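Local coordinates for adhesin (Streptococcus sanguinis SK1 = NCTC 7863, PDB 6VT2), which probably mediates attachment of the bacterium to host surfaces by binding sialylated glycans through two tandem Siglec-like modules, at residues L226-D230 with A271-L277; K287-A291 with P383-S389; G295-V301 with K314-F320. All coordinates share one frame; numbering follows the deposited sequence.

Interaction 1. Residues L226-D230 with A271-L277; sequences LHFYD and ATEQNPL. With CA (calcium ion), chain J.
Glu273 runs out alongside Tyr229, over one face of its ring, where strand 222-229 of the Siglec-like beta sandwich meets the loop that leads into strand 277-283. Glu273 CB stands over the centre of the tyrosine ring, 4.1 Å from the Tyr229 centroid and 6° off the ring normal, which meets the criteria for a CH-pi contact. With CG between the backbone N and the carbonyl carbon (chi1 69°), the Tyr229 ring is swung beneath Glu273. The backbone itself brings Tyr229 CB to 3.4 Å from Thr272 C. Further out, the carboxylate stacks nearly parallel to the ring, but Glu273 was modelled in two conformers, so this part is less certain.

His227 and Pro276 also run alongside each other, yet here the contact is at a ring edge: Pro276 CG lies 3.7 Å from His227 CD2, while His227 ND1 is hydrogen-bonded to Asp209. Between these two pairs, Phe228 and Leu277 form an antiparallel hydrogen-bonded pair, each backbone N donating to the other's O at 2.8 Å. Their side chains share one sheet face, and both pack on Ile235. An ST motif shapes the loop, Asn275 N donating to Thr272 OG1.

Asp230 N donates to Ala271 O (2.9 Å), straight at the hydrogen (170°) but from above the carbonyl plane. The Asp230 carboxylate turns away, joining Asp201, Val203, Asn231 and Asp305 around a calcium ion, which OD1 and OD2 of Asp230 both bind at 2.5 Å.

Interaction 2. Residues K287-A291 with P383-S389; sequences KSLPA and PDDTPAS
Lys287 begins the junction between the Siglec-like domain and the atypical Rib domain that follows it, lying against Pro383, Asp384 and Thr386 in a loop that contains a type I beta turn, Thr386 to Ser389. Its CG occupies the position between backbone N and carbonyl carbon (chi1 69°), and beyond it the chain runs extended across the Rib loop, passing Thr386 at a slant: Lys287 CD comes 3.5 Å from Pro383 O, and Lys287 CG packs 3.8 Å from Thr386 CG2. The ammonium group reaches the loop through water. One molecule accepts from Lys287 NZ and donates to both Pro383 O and Asp385 O, a second links NZ to Pro383 O, and a third, weakly held by NZ, donates to Asp385 O. At the other end of the residue, Lys287 O takes a water that also hydrogen-bonds Thr386 OG1, and it accepts from Arg218, whose NE bonds Leu289 O as well.

Pro290 then adds a second apolar patch, its CB 3.5 Å from Ser389 CB and 4.0 Å from Ala388 CB. At Ala291 comes the direct hydrogen bond across the junction: Ala291 N donates to Ser389 OG over 2.9 Å, with 146° at the hydrogen. The hydroxyl is also hydrogen-bonded to Asn322 OD1. Beside this bond, one water donates to both Ala291 O and Ala388 O, lying 2.7 Å from Ala388 O.

Interaction 3. Residues G295-V301 with K314-F320; sequences GKYTFKV and KIFRIVF. With SIA (N-acetyl-alpha-neuraminic acid), chain C.
The sialic acid pocket of this Siglec-like domain is built partly on the start of strand 296-305, at Lys296, Tyr297 and Thr298, with Phe320 of the paired strand contributing its ring edge, near the acetamido methyl C11. Thr298 holds the sugar carboxylate twice: Thr298 N donates to O1A of the sialic acid at 2.8 Å, and Thr298 OG1 donates to O1B at 2.7 Å. The hydroxyl stands beside the backbone N (chi1 -54°), which lets both donors address the same carboxylate. Lys296 O accepts from the acetamido N5 of the sugar at 2.8 Å, while Ser248, Thr249 and Gly294 supply further bonds to the ligand. The glycerol chain of the sialic acid passes the edge of the Tyr297 ring, with C7 in its plane. Tyr297 and Phe320 meet as an offset edge-to-face pair, the Phe320 edge toward the Tyr297 face, planes 67° apart and Tyr297 CE2 3.4 Å from Phe320 CZ. One face of Phe320 covers the peptide between Gly295 and Lys296.

All this rests on an antiparallel beta hairpin, strands 296-305 and 314-321, in which Tyr297-Ile318, Phe299-Phe316 and Val301-Lys314 are the hydrogen-bonded pairs. Away from the sugar carboxylate, the buried face carries Phe299 and Phe316, whose planes are only 8° apart but slid so far that the rings barely overlap; instead Phe299 CB lies over the Phe316 face, 3.6 Å from its centroid. On the other sheet face Lys300 CG presses tightly on Ile315 CD1 at 3.5 Å, and Lys300 NZ pairs with Asp243. Arg317 forms a salt bridge with Asp213, and two waters each accept from both Lys296 NZ and Arg317 NH1; one of these also donates to Thr298 OG1, 2.7 Å away.

Overall arrangement
Interactions 1 and 3 belong to the second Siglec-like domain and lie in its two opposing sheets, their centres 20 Å apart. They touch through the sandwich interior, where Leu226 CD2 packs 3.6 Å from Phe316 CZ. Interaction 1 closes first along the chain; interaction 3 falls wholly between the two segments of interaction 2. Interaction 2, centred 19 Å from interaction 3, joins the same domain to the following Rib domain, and Leu289 and Pro290 there pack on Tyr297 and Phe320. Interactions 1 and 2 do not touch, with nearest atoms about 17 Å apart. The glycan-binding hairpin thus packs against interaction 1 across the sandwich and against the interdomain junction at its sugar-binding end.

Interaction 1. Residues L226-D230 with A271-L277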
loop_
_atom_site.group_PDB
_atom_site.type_symbol
_atom_site.label_atom_id
_atom_site.label_comp_id
_atom_site.label_asym_id
_atom_site.label_seq_id
_atom_site.Cartn_x
_atom_site.Cartn_y
_atom_site.Cartn_z
ATOM N N LEU A 226 3.938 -11.503 16.735
ATOM C CA LEU A 226 3.124 -12.573 16.164
ATOM C C LEU A 226 2.495 -11.995 14.901
ATOM O O LEU A 226 2.007 -10.926 14.989
ATOM C CB LEU A 226 2.029 -12.951 17.140
ATOM C CG LEU A 226 2.448 -13.957 18.187
ATOM C CD1 LEU A 226 3.469 -13.350 19.130
ATOM C CD2 LEU A 226 1.238 -14.415 18.946
ATOM N N HIS A 227 2.408 -12.795 13.845
ATOM C CA HIS A 227 1.937 -12.084 12.588
ATOM C C HIS A 227 0.744 -12.902 12.079
ATOM O O HIS A 227 0.791 -14.073 12.167
ATOM C CB HIS A 227 3.076 -12.059 11.559
ATOM C CG HIS A 227 4.330 -11.367 11.977
ATOM N ND1 HIS A 227 5.181 -11.872 12.897
ATOM C CD2 HIS A 227 4.923 -10.260 11.565
ATOM C CE1 HIS A 227 6.204 -11.088 13.057
ATOM N NE2 HIS A 227 6.059 -10.090 12.260
ATOM N N PHE A 228 -0.250 -12.224 11.541
ATOM C CA PHE A 228 -1.484 -12.809 11.023
ATOM C C PHE A 228 -1.793 -12.176 9.679
ATOM O O PHE A 228 -1.522 -11.003 9.470
ATOM C CB PHE A 228 -2.644 -12.554 11.937
ATOM C CG PHE A 228 -2.427 -12.981 13.374
ATOM C CD1 PHE A 228 -1.775 -12.161 14.269
ATOM C CD2 PHE A 228 -2.905 -14.190 13.820
ATOM C CE1 PHE A 228 -1.619 -12.538 15.605
ATOM C CE2 PHE A 228 -2.700 -14.584 15.105
ATOM C CZ PHE A 228 -2.069 -13.790 16.002
ATOM N N TYR A 229 -2.411 -12.934 8.778
ATOM C CA TYR A 229 -2.948 -12.325 7.572
ATOM C C TYR A 229 -4.218 -13.054 7.186
ATOM O O TYR A 229 -4.574 -14.090 7.728
ATOM C CB TYR A 229 -1.952 -12.359 6.420
ATOM C CG TYR A 229 -1.677 -13.704 5.856
ATOM C CD1 TYR A 229 -2.440 -14.198 4.810
ATOM C CD2 TYR A 229 -0.616 -14.479 6.331
ATOM C CE1 TYR A 229 -2.129 -15.428 4.260
ATOM C CE2 TYR A 229 -0.324 -15.694 5.798
ATOM C CZ TYR A 229 -1.079 -16.167 4.772
ATOM O OH TYR A 229 -0.778 -17.416 4.274
ATOM N N ASP A 230 -4.958 -12.437 6.320
ATOM C CA ASP A 230 -6.171 -13.087 5.801
ATOM C C ASP A 230 -6.162 -12.895 4.292
ATOM O O ASP A 230 -5.683 -11.879 3.854
ATOM C CB ASP A 230 -7.418 -12.500 6.448
ATOM C CG ASP A 230 -8.677 -13.254 6.120
ATOM O OD1 ASP A 230 -8.721 -14.372 6.401
ATOM O OD2 ASP A 230 -9.501 -12.633 5.495
ATOM N N ALA A 271 -3.886 -6.721 7.163
ATOM C CA ALA A 271 -3.504 -8.094 7.372
ATOM C C ALA A 271 -3.316 -8.814 6.055
ATOM O O ALA A 271 -4.104 -9.690 5.698
ATOM C CB ALA A 271 -4.542 -8.796 8.229
ATOM N N THR A 272 -2.304 -8.412 5.329
ATOM C CA THR A 272 -1.918 -9.096 4.090
ATOM C C THR A 272 -0.694 -9.953 4.382
ATOM O O THR A 272 -0.054 -9.744 5.310
ATOM C CB THR A 272 -1.636 -8.111 2.963
ATOM O OG1 THR A 272 -0.423 -7.405 3.205
ATOM C CG2 THR A 272 -2.793 -7.160 2.802
ATOM N N GLU A 273 -0.360 -10.861 3.485
ATOM C CA GLU A 273 0.832 -11.696 3.739
ATOM C C GLU A 273 2.064 -10.787 3.722
ATOM O O GLU A 273 2.946 -10.975 4.519
ATOM C CB GLU A 273 0.899 -12.816 2.700
ATOM C CG GLU A 273 1.859 -13.924 3.066
ATOM C CD GLU A 273 1.693 -15.231 2.302
ATOM O OE1 GLU A 273 0.771 -15.335 1.483
ATOM O OE2 GLU A 273 2.482 -16.143 2.554
ATOM N N GLN A 274 2.122 -9.859 2.785
ATOM C CA GLN A 274 3.286 -8.966 2.704
ATOM C C GLN A 274 3.329 -8.032 3.918
ATOM O O GLN A 274 4.404 -7.740 4.392
ATOM C CB GLN A 274 3.158 -8.203 1.400
ATOM C CG GLN A 274 4.241 -7.172 1.172
ATOM C CD GLN A 274 5.575 -7.834 1.114
ATOM O OE1 GLN A 274 5.700 -8.942 0.652
ATOM N NE2 GLN A 274 6.568 -7.171 1.659
ATOM N N ASN A 275 2.184 -7.541 4.347
ATOM C CA ASN A 275 2.096 -6.578 5.450
ATOM C C ASN A 275 1.119 -7.121 6.489
ATOM O O ASN A 275 -0.033 -6.667 6.604
ATOM C CB ASN A 275 1.653 -5.214 4.925
ATOM C CG ASN A 275 2.701 -4.589 4.010
ATOM O OD1 ASN A 275 2.527 -4.521 2.767
ATOM N ND2 ASN A 275 3.817 -4.212 4.593
ATOM N N PRO A 276 1.534 -8.123 7.240
ATOM C CA PRO A 276 0.618 -8.790 8.153
ATOM C C PRO A 276 0.256 -7.936 9.353
ATOM O O PRO A 276 0.929 -6.960 9.720
ATOM C CB PRO A 276 1.397 -10.013 8.604
ATOM C CG PRO A 276 2.859 -9.553 8.517
ATOM C CD PRO A 276 2.887 -8.692 7.295
ATOM N N LEU A 277 -0.833 -8.344 9.982
ATOM C CA LEU A 277 -1.180 -7.799 11.271
ATOM C C LEU A 277 -0.205 -8.324 12.317
ATOM O O LEU A 277 0.065 -9.527 12.382
ATOM C CB LEU A 277 -2.571 -8.231 11.621
ATOM C CG LEU A 277 -3.171 -7.700 12.909
ATOM C CD1 LEU A 277 -3.338 -6.217 12.827
ATOM C CD2 LEU A 277 -4.467 -8.386 13.213
HETATM CA CA CA J . -10.751 -14.690 4.954
#

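Interaction 2. Residues K287-A291 with P383-S389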
loop_
_atom_site.group_PDB
_atom_site.type_symbol
_atom_site.label_atom_id
_atom_site.label_comp_id
_atom_site.label_asym_id
_atom_site.label_seq_id
_atom_site.Cartn_x
_atom_site.Cartn_y
_atom_site.Cartn_z
ATOM N N LYS A 287 12.395 -14.356 37.713
ATOM C CA LYS A 287 13.207 -15.515 38.040
ATOM C C LYS A 287 12.474 -16.482 38.950
ATOM O O LYS A 287 12.898 -17.630 39.048
ATOM C CB LYS A 287 14.525 -15.086 38.675
ATOM C CG LYS A 287 14.418 -14.478 40.072
ATOM C CD LYS A 287 15.749 -14.079 40.646
ATOM C CE LYS A 287 15.595 -13.794 42.139
ATOM N NZ LYS A 287 16.853 -13.237 42.707
ATOM N N SER A 288 11.386 -16.040 39.576
ATOM C CA SER A 288 10.587 -16.940 40.388
ATOM C C SER A 288 9.995 -18.079 39.574
ATOM O O SER A 288 9.578 -19.083 40.170
ATOM C CB SER A 288 9.467 -16.221 41.072
ATOM O OG SER A 288 8.664 -15.607 40.095
ATOM N N LEU A 289 9.916 -17.942 38.227
ATOM C CA LEU A 289 9.600 -19.056 37.348
ATOM C C LEU A 289 10.890 -19.719 36.893
ATOM O O LEU A 289 11.654 -19.105 36.141
ATOM C CB LEU A 289 8.801 -18.578 36.146
ATOM C CG LEU A 289 7.408 -18.083 36.542
ATOM C CD1 LEU A 289 6.700 -17.619 35.336
ATOM C CD2 LEU A 289 6.560 -19.153 37.236
ATOM N N PRO A 290 11.105 -20.979 37.212
ATOM C CA PRO A 290 12.298 -21.660 36.733
ATOM C C PRO A 290 12.185 -22.076 35.283
ATOM O O PRO A 290 11.110 -22.376 34.768
ATOM C CB PRO A 290 12.375 -22.896 37.631
ATOM C CG PRO A 290 10.995 -23.121 38.069
ATOM C CD PRO A 290 10.353 -21.764 38.178
ATOM N N ALA A 291 13.332 -22.122 34.629
ATOM C CA ALA A 291 13.441 -22.762 33.345
ATOM C C ALA A 291 13.437 -24.267 33.553
ATOM O O ALA A 291 13.745 -24.781 34.633
ATOM C CB ALA A 291 14.715 -22.314 32.640
ATOM N N PRO A 383 21.838 -12.817 37.325
ATOM C CA PRO A 383 20.865 -12.338 38.311
ATOM C C PRO A 383 19.537 -13.099 38.327
ATOM O O PRO A 383 18.717 -12.834 39.201
ATOM C CB PRO A 383 20.703 -10.862 37.936
ATOM C CG PRO A 383 21.246 -10.706 36.637
ATOM C CD PRO A 383 22.310 -11.750 36.456
ATOM N N ASP A 384 19.314 -14.024 37.405
ATOM C CA ASP A 384 18.149 -14.879 37.435
ATOM C C ASP A 384 18.452 -16.191 38.151
ATOM O O ASP A 384 17.603 -17.078 38.207
ATOM C CB ASP A 384 17.620 -15.182 36.033
ATOM C CG ASP A 384 18.617 -15.859 35.127
ATOM O OD1 ASP A 384 19.827 -15.665 35.309
ATOM O OD2 ASP A 384 18.212 -16.558 34.199
ATOM N N ASP A 385 19.659 -16.344 38.701
ATOM C CA ASP A 385 19.989 -17.577 39.380
ATOM C C ASP A 385 19.056 -17.809 40.555
ATOM O O ASP A 385 18.875 -16.933 41.381
ATOM C CB ASP A 385 21.437 -17.520 39.867
ATOM C CG ASP A 385 21.911 -18.788 40.527
ATOM O OD1 ASP A 385 22.181 -19.765 39.822
ATOM O OD2 ASP A 385 22.023 -18.785 41.761
ATOM N N THR A 386 18.501 -19.010 40.640
ATOM C CA THR A 386 17.695 -19.414 41.772
ATOM C C THR A 386 18.019 -20.894 42.046
ATOM O O THR A 386 18.392 -21.605 41.132
ATOM C CB THR A 386 16.186 -19.315 41.523
ATOM O OG1 THR A 386 15.827 -20.222 40.500
ATOM C CG2 THR A 386 15.733 -17.871 41.232
ATOM N N PRO A 387 17.711 -21.369 43.232
ATOM C CA PRO A 387 17.952 -22.816 43.461
ATOM C C PRO A 387 17.236 -23.742 42.497
ATOM O O PRO A 387 17.837 -24.752 42.086
ATOM C CB PRO A 387 17.491 -23.021 44.897
ATOM C CG PRO A 387 17.631 -21.744 45.497
ATOM C CD PRO A 387 17.257 -20.700 44.424
ATOM N N ALA A 388 16.017 -23.386 42.047
ATOM C CA ALA A 388 15.258 -24.201 41.121
ATOM C C ALA A 388 15.711 -24.053 39.684
ATOM O O ALA A 388 15.308 -24.866 38.842
ATOM C CB ALA A 388 13.753 -23.891 41.250
ATOM N N SER A 389 16.522 -23.031 39.387
ATOM C CA SER A 389 16.885 -22.749 37.988
ATOM C C SER A 389 18.202 -21.977 38.034
ATOM O O SER A 389 18.304 -20.737 38.015
ATOM C CB SER A 389 15.775 -21.970 37.287
ATOM O OG SER A 389 15.963 -22.013 35.890
HETATM O O HOH W 1 13.052 -20.276 40.091
HETATM O O HOH W 2 19.336 -14.359 41.581
HETATM O O HOH W 3 17.649 -16.221 43.693
HETATM O O HOH W 4 18.074 -11.278 41.304
HETATM O O HOH W 5 15.553 -25.450 36.253
#

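Interaction 3. Residues G295-V301 with K314-F320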
loop_
_atom_site.group_PDB
_atom_site.type_symbol
_atom_site.label_atom_id
_atom_site.label_comp_id
_atom_site.label_asym_id
_atom_site.label_seq_id
_atom_site.Cartn_x
_atom_site.Cartn_y
_atom_site.Cartn_z
ATOM N N GLY A 295 8.957 -25.020 32.151
ATOM C CA GLY A 295 9.164 -23.587 32.070
ATOM C C GLY A 295 8.737 -23.043 30.728
ATOM O O GLY A 295 9.543 -22.785 29.850
ATOM N N LYS A 296 7.430 -22.962 30.552
ATOM C CA LYS A 296 6.839 -22.599 29.285
ATOM C C LYS A 296 5.372 -22.291 29.482
ATOM O O LYS A 296 4.758 -22.624 30.500
ATOM C CB LYS A 296 6.953 -23.696 28.243
ATOM C CG LYS A 296 6.242 -24.942 28.676
ATOM C CD LYS A 296 6.083 -26.014 27.603
ATOM C CE LYS A 296 5.646 -27.302 28.295
ATOM N NZ LYS A 296 5.334 -28.417 27.402
ATOM N N TYR A 297 4.854 -21.558 28.524
ATOM C CA TYR A 297 3.434 -21.334 28.411
ATOM C C TYR A 297 3.048 -21.648 26.983
ATOM O O TYR A 297 3.677 -21.166 26.028
ATOM C CB TYR A 297 3.040 -19.902 28.721
ATOM C CG TYR A 297 3.248 -19.465 30.117
ATOM C CD1 TYR A 297 2.603 -20.098 31.163
ATOM C CD2 TYR A 297 4.111 -18.447 30.423
ATOM C CE1 TYR A 297 2.749 -19.711 32.452
ATOM C CE2 TYR A 297 4.271 -18.043 31.742
ATOM C CZ TYR A 297 3.603 -18.669 32.741
ATOM O OH TYR A 297 3.761 -18.340 34.047
ATOM N N THR A 298 2.026 -22.470 26.838
ATOM C CA THR A 298 1.498 -22.885 25.537
ATOM C C THR A 298 0.174 -22.190 25.309
ATOM O O THR A 298 -0.782 -22.407 26.060
ATOM C CB THR A 298 1.326 -24.390 25.500
ATOM O OG1 THR A 298 2.584 -25.013 25.863
ATOM C CG2 THR A 298 0.933 -24.820 24.038
ATOM N N PHE A 299 0.175 -21.253 24.382
ATOM C CA PHE A 299 -0.957 -20.411 24.077
ATOM C C PHE A 299 -1.722 -20.976 22.901
ATOM O O PHE A 299 -1.172 -21.686 22.060
ATOM C CB PHE A 299 -0.497 -18.992 23.717
ATOM C CG PHE A 299 0.231 -18.298 24.809
ATOM C CD1 PHE A 299 1.603 -18.432 24.933
ATOM C CD2 PHE A 299 -0.427 -17.510 25.702
ATOM C CE1 PHE A 299 2.285 -17.834 25.938
ATOM C CE2 PHE A 299 0.270 -16.839 26.683
ATOM C CZ PHE A 299 1.631 -17.022 26.818
ATOM N N LYS A 300 -2.971 -20.546 22.800
ATOM C CA LYS A 300 -3.803 -20.834 21.647
ATOM C C LYS A 300 -4.367 -19.498 21.207
ATOM O O LYS A 300 -4.950 -18.755 22.009
ATOM C CB LYS A 300 -4.916 -21.836 22.029
ATOM C CG LYS A 300 -4.347 -23.209 22.466
ATOM C CD LYS A 300 -5.339 -24.332 22.286
ATOM C CE LYS A 300 -6.528 -24.227 23.241
ATOM N NZ LYS A 300 -7.690 -25.064 22.782
ATOM N N VAL A 301 -4.243 -19.214 19.935
ATOM C CA VAL A 301 -4.710 -17.958 19.372
ATOM C C VAL A 301 -5.617 -18.279 18.189
ATOM O O VAL A 301 -5.372 -19.221 17.433
ATOM C CB VAL A 301 -3.531 -17.038 18.989
ATOM C CG1 VAL A 301 -2.686 -17.638 17.887
ATOM C CG2 VAL A 301 -4.056 -15.705 18.674
ATOM N N LYS A 314 -4.629 -21.950 17.216
ATOM C CA LYS A 314 -3.282 -22.209 16.738
ATOM C C LYS A 314 -2.330 -21.973 17.907
ATOM O O LYS A 314 -2.521 -21.057 18.614
ATOM C CB LYS A 314 -2.955 -21.240 15.611
ATOM C CG LYS A 314 -3.993 -21.263 14.510
ATOM C CD LYS A 314 -3.825 -22.454 13.667
ATOM C CE LYS A 314 -4.892 -22.610 12.600
ATOM N NZ LYS A 314 -4.851 -23.985 12.062
ATOM N N ILE A 315 -1.333 -22.825 18.017
ATOM C CA ILE A 315 -0.413 -22.854 19.170
ATOM C C ILE A 315 0.795 -21.976 18.905
ATOM O O ILE A 315 1.208 -21.928 17.849
ATOM C CB ILE A 315 0.132 -24.276 19.371
ATOM C CG1 ILE A 315 -1.031 -25.172 19.752
ATOM C CG2 ILE A 315 1.259 -24.377 20.390
ATOM C CD1 ILE A 315 -1.640 -24.804 21.016
ATOM N N PHE A 316 1.238 -21.280 19.920
ATOM C CA PHE A 316 2.588 -20.728 20.005
ATOM C C PHE A 316 2.972 -20.825 21.471
ATOM O O PHE A 316 2.125 -21.081 22.332
ATOM C CB PHE A 316 2.713 -19.316 19.470
ATOM C CG PHE A 316 2.067 -18.314 20.291
ATOM C CD1 PHE A 316 0.745 -18.081 20.190
ATOM C CD2 PHE A 316 2.772 -17.568 21.195
ATOM C CE1 PHE A 316 0.098 -17.160 20.986
ATOM C CE2 PHE A 316 2.137 -16.640 21.990
ATOM C CZ PHE A 316 0.808 -16.397 21.869
ATOM N N ARG A 317 4.280 -20.756 21.739
ATOM C CA ARG A 317 4.731 -20.860 23.105
ATOM C C ARG A 317 5.699 -19.758 23.452
ATOM O O ARG A 317 6.395 -19.230 22.611
ATOM C CB ARG A 317 5.459 -22.201 23.384
ATOM C CG ARG A 317 4.651 -23.421 22.880
ATOM C CD ARG A 317 5.170 -24.724 23.418
ATOM N NE ARG A 317 6.527 -24.953 23.008
ATOM C CZ ARG A 317 7.215 -26.031 23.390
ATOM N NH1 ARG A 317 6.645 -26.944 24.167
ATOM N NH2 ARG A 317 8.453 -26.171 23.002
ATOM N N ILE A 318 5.696 -19.428 24.710
ATOM C CA ILE A 318 6.804 -18.736 25.344
ATOM C C ILE A 318 7.575 -19.790 26.094
ATOM O O ILE A 318 6.997 -20.494 26.912
ATOM C CB ILE A 318 6.315 -17.600 26.253
ATOM C CG1 ILE A 318 5.899 -16.468 25.353
ATOM C CG2 ILE A 318 7.435 -17.164 27.243
ATOM C CD1 ILE A 318 5.176 -15.353 26.099
ATOM N N VAL A 319 8.897 -19.833 25.894
ATOM C CA VAL A 319 9.779 -20.787 26.550
ATOM C C VAL A 319 10.810 -19.997 27.332
ATOM O O VAL A 319 11.431 -19.084 26.800
ATOM C CB VAL A 319 10.435 -21.756 25.560
ATOM C CG1 VAL A 319 11.397 -22.656 26.285
ATOM C CG2 VAL A 319 9.295 -22.560 24.886
ATOM N N PHE A 320 10.979 -20.354 28.584
ATOM C CA PHE A 320 11.858 -19.620 29.485
ATOM C C PHE A 320 13.283 -20.104 29.292
ATOM O O PHE A 320 13.541 -21.295 29.100
ATOM C CB PHE A 320 11.471 -19.810 30.955
ATOM C CG PHE A 320 10.011 -19.705 31.269
ATOM C CD1 PHE A 320 9.102 -19.018 30.467
ATOM C CD2 PHE A 320 9.556 -20.269 32.410
ATOM C CE1 PHE A 320 7.744 -18.991 30.797
ATOM C CE2 PHE A 320 8.225 -20.228 32.753
ATOM C CZ PHE A 320 7.327 -19.598 31.928
HETATM C C1 SIA C . 1.604 -25.160 29.170
HETATM C C2 SIA C . 1.167 -25.902 30.508
HETATM C C3 SIA C . 2.312 -26.620 31.236
HETATM C C4 SIA C . 3.379 -25.647 31.733
HETATM C C5 SIA C . 2.757 -24.565 32.624
HETATM C C6 SIA C . 1.528 -23.926 31.930
HETATM C C7 SIA C . 0.682 -23.037 32.861
HETATM C C8 SIA C . -0.666 -22.709 32.175
HETATM C C9 SIA C . -1.434 -21.627 32.925
HETATM C C10 SIA C . 4.194 -23.228 34.145
HETATM C C11 SIA C . 5.252 -22.124 34.248
HETATM N N5 SIA C . 3.754 -23.530 32.899
HETATM O O1A SIA C . 1.018 -24.057 28.979
HETATM O O1B SIA C . 2.438 -25.736 28.440
HETATM O O4 SIA C . 4.397 -26.302 32.512
HETATM O O6 SIA C . 0.619 -24.919 31.453
HETATM O O7 SIA C . 0.507 -23.673 34.120
HETATM O O8 SIA C . -0.463 -22.346 30.808
HETATM O O9 SIA C . -2.777 -21.566 32.436
HETATM O O10 SIA C . 3.776 -23.805 35.140
HETATM O O HOH W 6 12.249 -23.466 30.127
HETATM O O HOH W 7 3.742 -27.309 25.099
HETATM O O HOH W 8 7.633 -29.140 25.995
#